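Local coordinates for putative flagellar hook-associated protein (Vibrio parahaemolyticus, PDB 3PWX) that probably serves as a structural component of the bacterial flagellum, as a hook-associated member of the flagellin family, at residues 38-43 / 98-103; 138-143 / 195-200; 88-93 / 107-112. All coordinates share one frame; numbering follows the deposited sequence.

Interaction 1: residues 38-43 / 98-103; sequences SSQETH and FLFSGT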
loop_
_atom_site.group_PDB
_atom_site.type_symbol
_atom_site.label_atom_id
_atom_site.label_comp_id
_atom_site.label_asym_id
_atom_site.label_seq_id
_atom_site.Cartn_x
_atom_site.Cartn_y
_atom_site.Cartn_z
ATOM N N SER A 38 -9.388 7.948 -10.947
ATOM C CA SER A 38 -9.800 8.474 -12.262
ATOM C C SER A 38 -9.990 9.959 -12.124
ATOM O O SER A 38 -9.595 10.739 -12.989
ATOM C CB SER A 38 -11.139 7.959 -12.704
ATOM O OG SER A 38 -11.085 6.596 -12.849
ATOM N N SER A 39 -10.630 10.351 -11.024
ATOM C CA SER A 39 -10.789 11.771 -10.745
ATOM C C SER A 39 -9.492 12.612 -10.780
ATOM O O SER A 39 -9.501 13.722 -11.316
ATOM C CB SER A 39 -11.584 11.985 -9.469
ATOM O OG SER A 39 -11.890 13.371 -9.391
ATOM N N GLN A 40 -8.387 12.105 -10.227
ATOM C CA GLN A 40 -7.075 12.785 -10.343
ATOM C C GLN A 40 -6.512 12.835 -11.763
ATOM O O GLN A 40 -5.801 13.772 -12.121
ATOM C CB GLN A 40 -6.041 12.080 -9.510
ATOM C CG GLN A 40 -6.237 12.252 -8.029
ATOM C CD GLN A 40 -5.433 11.260 -7.205
ATOM O OE1 GLN A 40 -5.943 10.704 -6.229
ATOM N NE2 GLN A 40 -4.184 11.004 -7.604
ATOM N N GLU A 41 -6.804 11.803 -12.527
ATOM C CA GLU A 41 -6.348 11.638 -13.881
ATOM C C GLU A 41 -6.978 12.691 -14.758
ATOM O O GLU A 41 -6.304 13.257 -15.630
ATOM C CB GLU A 41 -6.788 10.281 -14.413
ATOM C CG GLU A 41 -5.712 9.198 -14.556
ATOM C CD GLU A 41 -6.304 7.741 -14.743
ATOM O OE1 GLU A 41 -7.165 7.272 -13.937
ATOM O OE2 GLU A 41 -5.875 7.058 -15.687
ATOM N N THR A 42 -8.265 12.969 -14.543
ATOM C CA THR A 42 -8.943 14.033 -15.304
ATOM C C THR A 42 -8.210 15.334 -15.069
ATOM O O THR A 42 -7.906 16.043 -16.019
ATOM C CB THR A 42 -10.392 14.206 -14.812
ATOM O OG1 THR A 42 -11.180 13.064 -15.189
ATOM C CG2 THR A 42 -11.039 15.496 -15.348
ATOM N N HIS A 43 -7.911 15.660 -13.813
ATOM C CA HIS A 43 -7.246 16.954 -13.523
ATOM C C HIS A 43 -5.846 16.965 -14.091
ATOM O O HIS A 43 -5.421 18.016 -14.668
ATOM C CB HIS A 43 -7.245 17.362 -12.036
ATOM C CG HIS A 43 -8.617 17.545 -11.466
ATOM N ND1 HIS A 43 -9.445 18.591 -11.840
ATOM C CD2 HIS A 43 -9.320 16.793 -10.587
ATOM C CE1 HIS A 43 -10.593 18.484 -11.194
ATOM N NE2 HIS A 43 -10.539 17.406 -10.425
ATOM N N PHE A 98 -9.028 19.167 -0.555
ATOM C CA PHE A 98 -8.062 19.399 -1.637
ATOM C C PHE A 98 -7.373 18.120 -2.107
ATOM O O PHE A 98 -6.598 17.531 -1.421
ATOM C CB PHE A 98 -7.061 20.503 -1.309
ATOM C CG PHE A 98 -7.683 21.856 -1.246
ATOM C CD1 PHE A 98 -7.910 22.593 -2.415
ATOM C CD2 PHE A 98 -8.109 22.372 -0.034
ATOM C CE1 PHE A 98 -8.533 23.868 -2.351
ATOM C CE2 PHE A 98 -8.714 23.626 0.032
ATOM C CZ PHE A 98 -8.928 24.377 -1.116
ATOM N N LEU A 99 -7.674 17.711 -3.324
ATOM C CA LEU A 99 -7.179 16.481 -3.898
ATOM C C LEU A 99 -5.655 16.345 -3.876
ATOM O O LEU A 99 -5.113 15.270 -3.815
ATOM C CB LEU A 99 -7.691 16.472 -5.353
ATOM C CG LEU A 99 -8.852 15.523 -5.719
ATOM C CD1 LEU A 99 -9.916 15.307 -4.583
ATOM C CD2 LEU A 99 -9.516 15.934 -7.090
ATOM N N PHE A 100 -4.949 17.458 -3.961
ATOM C CA PHE A 100 -3.527 17.376 -4.365
ATOM C C PHE A 100 -2.615 17.967 -3.357
ATOM O O PHE A 100 -1.427 18.207 -3.702
ATOM C CB PHE A 100 -3.220 18.064 -5.723
ATOM C CG PHE A 100 -3.739 17.331 -6.885
ATOM C CD1 PHE A 100 -4.693 17.905 -7.696
ATOM C CD2 PHE A 100 -3.289 16.014 -7.184
ATOM C CE1 PHE A 100 -5.169 17.224 -8.794
ATOM C CE2 PHE A 100 -3.798 15.337 -8.237
ATOM C CZ PHE A 100 -4.741 15.955 -9.059
ATOM N N SER A 101 -3.152 18.193 -2.161
ATOM C CA SER A 101 -2.418 18.775 -1.060
ATOM C C SER A 101 -1.673 17.822 -0.098
ATOM O O SER A 101 -1.176 18.254 0.981
ATOM C CB SER A 101 -3.385 19.680 -0.270
ATOM O OG SER A 101 -3.600 20.900 -1.022
ATOM N N GLY A 102 -1.550 16.551 -0.433
ATOM C CA GLY A 102 -0.900 15.686 0.515
ATOM C C GLY A 102 -1.820 15.533 1.732
ATOM O O GLY A 102 -3.001 15.345 1.580
ATOM N N THR A 103 -1.307 15.586 2.962
ATOM C CA THR A 103 -2.212 15.403 4.119
ATOM C C THR A 103 -2.827 16.695 4.639
ATOM O O THR A 103 -3.570 16.666 5.616
ATOM C CB THR A 103 -1.551 14.740 5.289
ATOM O OG1 THR A 103 -0.280 15.362 5.506
ATOM C CG2 THR A 103 -1.422 13.245 5.043
#
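F100 drives its ring edge-on against the helix segment 38-43, while L99, its neighbour in the type I turn from F98 to S101, reaches the imidazole of H43. Both the CB of H43 and the backbone O of Q40 lie at the rim of the F100 ring, near its plane: CE1 of F100 is 3.9 Å from CB of H43, and CZ of F100 is 3.9 Å from O of Q40. The outer edge of the ring meets the helix between Q40 and H43, three residues apart and so about one turn of helix. Although the bond from CA to CB of F100 does not aim at the helix, chi1 of -72° puts CG beside the backbone N, and from there the ring reaches the helix. Its next edge atom, CE2, meets the aliphatic part of Q40, 3.9 Å from CG of that residue. CB of L99 sits over one face of the F100 ring, toward its rim. The leucine then crosses H43 at about a right angle, its CD2 branch 3.6 Å from CD2 of H43, approaching the imidazole obliquely. S39 OG lies at the margin, 4.2 Å from CD2 of L99. Apolar contact carries the join, and most of its weight falls on L99 and F100. Beyond it, H43 also touches A91, and Q40 touches M140 of the loop before helix 142-145 and I197 of helix 172-223. Here a hydrophobic turn in the loop after helix 71-89 packs on the long helix 7-61; both segments fall in the N-terminal helical region of the flagellin family, and 38-43 also in a predicted coiled coil.

Interaction 2: residues 138-143 / 195-200; sequences SNMTAQ and TEIGGR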
loop_
_atom_site.group_PDB
_atom_site.type_symbol
_atom_site.label_atom_id
_atom_site.label_comp_id
_atom_site.label_asym_id
_atom_site.label_seq_id
_atom_site.Cartn_x
_atom_site.Cartn_y
_atom_site.Cartn_z
ATOM N N SER A 138 -3.143 6.233 -2.588
ATOM C CA SER A 138 -4.345 6.727 -3.255
ATOM C C SER A 138 -4.260 8.172 -3.642
ATOM O O SER A 138 -5.171 8.688 -4.343
ATOM C CB SER A 138 -5.555 6.490 -2.331
ATOM O OG SER A 138 -5.432 7.266 -1.142
ATOM N N ASN A 139 -3.181 8.861 -3.282
ATOM C CA ASN A 139 -3.060 10.240 -3.769
ATOM C C ASN A 139 -1.860 10.596 -4.661
ATOM O O ASN A 139 -0.884 9.847 -4.693
ATOM C CB ASN A 139 -3.157 11.214 -2.611
ATOM C CG ASN A 139 -1.977 11.130 -1.655
ATOM O OD1 ASN A 139 -1.476 10.043 -1.286
ATOM N ND2 ASN A 139 -1.530 12.308 -1.218
HETATM N N MSE A 140 -1.967 11.695 -5.425
HETATM C CA MSE A 140 -0.782 12.315 -6.037
HETATM C C MSE A 140 -0.612 13.674 -5.359
HETATM O O MSE A 140 -1.544 14.162 -4.744
HETATM C CB MSE A 140 -0.899 12.482 -7.553
HETATM C CG MSE A 140 -0.902 11.206 -8.379
HETATM SE SE MSE A 140 0.634 10.007 -8.050
HETATM C CE MSE A 140 2.084 11.169 -8.659
ATOM N N THR A 141 0.591 14.232 -5.387
ATOM C CA THR A 141 0.759 15.557 -4.831
ATOM C C THR A 141 1.282 16.621 -5.784
ATOM O O THR A 141 2.213 16.380 -6.546
ATOM C CB THR A 141 1.562 15.599 -3.503
ATOM O OG1 THR A 141 2.967 15.433 -3.755
ATOM C CG2 THR A 141 0.998 14.596 -2.564
ATOM N N ALA A 142 0.703 17.808 -5.669
ATOM C CA ALA A 142 1.221 18.977 -6.405
ATOM C C ALA A 142 2.682 19.158 -6.009
ATOM O O ALA A 142 3.532 19.430 -6.819
ATOM C CB ALA A 142 0.420 20.201 -6.075
ATOM N N GLN A 143 2.999 18.969 -4.746
ATOM C CA GLN A 143 4.362 19.231 -4.367
ATOM C C GLN A 143 5.393 18.329 -4.999
ATOM O O GLN A 143 6.475 18.783 -5.291
ATOM C CB GLN A 143 4.541 19.227 -2.867
ATOM C CG GLN A 143 5.941 19.452 -2.508
ATOM C CD GLN A 143 5.998 20.086 -1.203
ATOM O OE1 GLN A 143 5.803 21.324 -1.110
ATOM N NE2 GLN A 143 6.206 19.275 -0.143
ATOM N N THR A 195 0.953 7.773 -15.720
ATOM C CA THR A 195 1.439 6.412 -15.925
ATOM C C THR A 195 1.414 5.684 -14.582
ATOM O O THR A 195 1.015 4.525 -14.501
ATOM C CB THR A 195 2.845 6.427 -16.477
ATOM O OG1 THR A 195 2.816 6.940 -17.820
ATOM C CG2 THR A 195 3.389 5.043 -16.539
ATOM N N GLU A 196 1.793 6.372 -13.500
ATOM C CA GLU A 196 1.798 5.728 -12.215
ATOM C C GLU A 196 0.366 5.437 -11.802
ATOM O O GLU A 196 0.072 4.355 -11.363
ATOM C CB GLU A 196 2.545 6.549 -11.182
ATOM C CG GLU A 196 2.942 5.723 -9.997
ATOM C CD GLU A 196 3.309 6.541 -8.754
ATOM O OE1 GLU A 196 3.966 7.600 -8.896
ATOM O OE2 GLU A 196 2.957 6.065 -7.629
ATOM N N ILE A 197 -0.555 6.354 -12.000
ATOM C CA ILE A 197 -1.940 6.012 -11.731
ATOM C C ILE A 197 -2.477 4.821 -12.538
ATOM O O ILE A 197 -3.215 3.976 -12.013
ATOM C CB ILE A 197 -2.835 7.196 -11.933
ATOM C CG1 ILE A 197 -2.822 8.094 -10.705
ATOM C CG2 ILE A 197 -4.256 6.744 -12.254
ATOM C CD1 ILE A 197 -2.972 9.585 -11.001
ATOM N N GLY A 198 -2.134 4.735 -13.811
ATOM C CA GLY A 198 -2.558 3.554 -14.593
ATOM C C GLY A 198 -2.034 2.244 -14.036
ATOM O O GLY A 198 -2.734 1.296 -14.051
ATOM N N GLY A 199 -0.795 2.183 -13.554
ATOM C CA GLY A 199 -0.252 1.031 -12.855
ATOM C C GLY A 199 -1.027 0.742 -11.569
ATOM O O GLY A 199 -1.274 -0.428 -11.235
ATOM N N ARG A 200 -1.418 1.778 -10.822
ATOM C CA ARG A 200 -2.312 1.548 -9.673
ATOM C C ARG A 200 -3.621 0.860 -10.059
ATOM O O ARG A 200 -3.939 -0.212 -9.555
ATOM C CB ARG A 200 -2.545 2.822 -8.884
ATOM C CG ARG A 200 -1.339 3.097 -7.944
ATOM C CD ARG A 200 -1.547 4.439 -7.225
ATOM N NE ARG A 200 -0.302 4.994 -6.732
ATOM C CZ ARG A 200 -0.217 6.204 -6.196
ATOM N NH1 ARG A 200 -1.307 6.974 -6.096
ATOM N NH2 ARG A 200 0.960 6.656 -5.759
#
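M140, present as selenomethionine, and R200 carry most of this contact between the loop entering helix 142-145 and the long helix 172-223. The close apolar part is at the start of the M140 side chain, where CG lies 3.7 Å from CD1 of I197. Bends at chi2 (-54°) and chi3 (-64°) then fold the chain so that SE comes 4.1 Å from NH2 of R200 and CE lies 4.0 Å from OE1 of E196. Beside this, R200 stretches out from CG to NE and donates from NH1 to the backbone O of N139 at 3.2 Å. The bond is nearly straight at the hydrogen (174°), and the oxygen lies in the guanidinium plane, but the donor stands well above the carbonyl plane. The amide end of N139 is directed otherwise, its OD1 to the backbone N of R126 and its ND2 to the backbone O of D124. The looser side is at the partly exposed E196, which across the contact offers OE1 to the M140 side chain. Its OE2 instead forms a salt bridge along helix 172-223, within the segment 195-200, to NH2 of R200 at 2.8 Å with poor hydrogen-bond geometry, and a long, weak ion pair with K132 of the second subunit. Around the contact, helix 7-61 supplies L33, L37, Q40 and E41, while M136 and D137 of strand 134-137 touch R200. The loop that runs from that strand into helix 142-145 thus lies against both long helices, 7-61 and 172-223.

Interaction 3: residues 88-93 / 107-112; sequences SFNAQD and TAALNK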
loop_
_atom_site.group_PDB
_atom_site.type_symbol
_atom_site.label_atom_id
_atom_site.label_comp_id
_atom_site.label_asym_id
_atom_site.label_seq_id
_atom_site.Cartn_x
_atom_site.Cartn_y
_atom_site.Cartn_z
ATOM N N SER A 88 -6.465 23.344 -11.508
ATOM C CA SER A 88 -6.455 21.912 -11.526
ATOM C C SER A 88 -5.690 21.422 -10.322
ATOM O O SER A 88 -6.136 20.507 -9.670
ATOM C CB SER A 88 -5.872 21.389 -12.828
ATOM O OG SER A 88 -6.664 21.861 -13.936
ATOM N N PHE A 89 -4.584 22.043 -9.951
ATOM C CA PHE A 89 -3.853 21.489 -8.788
ATOM C C PHE A 89 -4.528 21.783 -7.451
ATOM O O PHE A 89 -4.122 21.221 -6.433
ATOM C CB PHE A 89 -2.422 21.988 -8.727
ATOM C CG PHE A 89 -1.508 21.232 -9.563
ATOM C CD1 PHE A 89 -1.184 19.927 -9.239
ATOM C CD2 PHE A 89 -0.968 21.812 -10.703
ATOM C CE1 PHE A 89 -0.323 19.190 -10.034
ATOM C CE2 PHE A 89 -0.101 21.083 -11.516
ATOM C CZ PHE A 89 0.234 19.776 -11.182
ATOM N N ASN A 90 -5.538 22.660 -7.479
ATOM C CA ASN A 90 -6.318 23.110 -6.329
ATOM C C ASN A 90 -7.731 22.532 -6.364
ATOM O O ASN A 90 -8.607 22.965 -5.636
ATOM C CB ASN A 90 -6.385 24.635 -6.298
ATOM C CG ASN A 90 -5.166 25.262 -5.628
ATOM O OD1 ASN A 90 -4.367 24.570 -4.957
ATOM N ND2 ASN A 90 -5.004 26.548 -5.813
ATOM N N ALA A 91 -7.918 21.526 -7.216
ATOM C CA ALA A 91 -9.154 20.765 -7.289
ATOM C C ALA A 91 -9.549 20.251 -5.917
ATOM O O ALA A 91 -8.683 19.906 -5.105
ATOM C CB ALA A 91 -8.979 19.594 -8.241
ATOM N N GLN A 92 -10.857 20.199 -5.688
ATOM C CA GLN A 92 -11.416 19.710 -4.456
ATOM C C GLN A 92 -12.383 18.610 -4.833
ATOM O O GLN A 92 -12.887 18.595 -5.971
ATOM C CB GLN A 92 -12.182 20.821 -3.720
ATOM C CG GLN A 92 -11.317 21.940 -3.232
ATOM C CD GLN A 92 -12.126 23.141 -2.785
ATOM O OE1 GLN A 92 -12.441 23.996 -3.598
ATOM N NE2 GLN A 92 -12.470 23.209 -1.511
ATOM N N ASP A 93 -12.667 17.712 -3.895
ATOM C CA ASP A 93 -13.743 16.746 -4.099
ATOM C C ASP A 93 -15.095 17.348 -3.665
ATOM O O ASP A 93 -15.178 18.536 -3.336
ATOM C CB ASP A 93 -13.454 15.404 -3.383
ATOM C CG ASP A 93 -13.263 15.564 -1.887
ATOM O OD1 ASP A 93 -13.951 16.424 -1.271
ATOM O OD2 ASP A 93 -12.407 14.831 -1.336
ATOM N N THR A 107 -6.179 22.688 3.015
ATOM C CA THR A 107 -5.403 23.775 2.558
ATOM C C THR A 107 -5.122 23.629 1.042
ATOM O O THR A 107 -4.749 22.552 0.583
ATOM C CB THR A 107 -4.192 24.070 3.502
ATOM O OG1 THR A 107 -2.986 24.108 2.763
ATOM C CG2 THR A 107 -4.028 23.023 4.554
ATOM N N ALA A 108 -5.391 24.717 0.289
ATOM C CA ALA A 108 -5.114 24.806 -1.151
ATOM C C ALA A 108 -3.690 24.388 -1.424
ATOM O O ALA A 108 -2.806 24.761 -0.690
ATOM C CB ALA A 108 -5.300 26.209 -1.591
ATOM N N ALA A 109 -3.448 23.612 -2.471
ATOM C CA ALA A 109 -2.086 23.119 -2.789
ATOM C C ALA A 109 -1.150 24.253 -3.204
ATOM O O ALA A 109 0.058 24.210 -2.903
ATOM C CB ALA A 109 -2.153 22.127 -3.883
ATOM N N LEU A 110 -1.722 25.262 -3.858
ATOM C CA LEU A 110 -0.977 26.406 -4.380
ATOM C C LEU A 110 -1.565 27.736 -3.880
ATOM O O LEU A 110 -2.780 27.925 -3.828
ATOM C CB LEU A 110 -1.046 26.401 -5.908
ATOM C CG LEU A 110 -0.080 25.597 -6.760
ATOM C CD1 LEU A 110 -0.708 25.408 -8.096
ATOM C CD2 LEU A 110 1.185 26.382 -6.922
ATOM N N ASN A 111 -0.686 28.656 -3.525
ATOM C CA ASN A 111 -1.062 29.965 -3.032
ATOM C C ASN A 111 -0.193 31.004 -3.744
ATOM O O ASN A 111 1.015 30.800 -3.897
ATOM C CB ASN A 111 -0.790 30.024 -1.535
ATOM C CG ASN A 111 -1.563 31.138 -0.831
ATOM O OD1 ASN A 111 -1.753 32.233 -1.361
ATOM N ND2 ASN A 111 -2.012 30.851 0.381
ATOM N N LYS A 112 -0.799 32.122 -4.155
ATOM C CA LYS A 112 -0.068 33.196 -4.892
ATOM C C LYS A 112 -0.044 34.500 -4.118
ATOM O O LYS A 112 0.523 35.497 -4.579
ATOM C CB LYS A 112 -0.621 33.419 -6.309
ATOM C CG LYS A 112 0.474 33.848 -7.290
ATOM C CD LYS A 112 -0.030 34.697 -8.500
ATOM C CE LYS A 112 1.134 34.989 -9.483
ATOM N NZ LYS A 112 0.728 35.272 -10.947
#
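N90 uses both ends of its side-chain amide to grip the backbone of L110. Its OD1 accepts from L110 N at 2.9 Å, in the carbonyl plane and on a lone pair, with an N-H...O angle of 152°. Its ND2 donates to L110 O at 3.3 Å; the L110 oxygen lies close to the plane of the N90 amide, while the donor is tilted from the L110 carbonyl plane. Two bonds to the NH and CO of one residue fix the rotation of the amide and tell its oxygen from its nitrogen. The backbone N of A109 also lies 2.8 Å from OD1 of N90. Chi1 of -84° sets CG of N90 anti to the carbonyl carbon and brings the amide to the backbone of L110, and the N90 side chain meets that of L110 at about a right angle. Next to the polar pair, CB of A109 packs 3.3 Å from the carbonyl O of F89, and CD1 of L110 comes 3.9 Å from CB of F89, whose ring leads away from the segment 107-112. Farther out, that ring touches V47 of helix 7-61 and A142 and I145 of helix 142-145. Backbone hydrogen bonds link A109 to E120 and G121, and N111 to V118, around the small sheet to which L110 belongs. This is an asparagine side chain pairing with a strand backbone in the manner of a strand neighbour, joining the loop that follows helix 71-89 to the small antiparallel pair of strands 110-111 and 118-119.

Overall arrangement
Interactions 2 and 3 are buried, interaction 1 only partly so, although interactions 1 and 2 lie near the centre of the chain and interaction 3 is farther from it. Helix 7-61 is a partner in interaction 1 and lines the surroundings of the other two. Interaction 1 is apolar, interaction 2 combines selenomethionine packing with one arginine-to-carbonyl hydrogen bond, and interaction 3 rests on amide-to-backbone bonds. The loop 98-103 links them: the F100 carbonyl probably bonds A142 N, while L99 N and S101 OG probably bond A91 O and T107 O. A142 also packs on F89 and A109, bringing interactions 2 and 3 together.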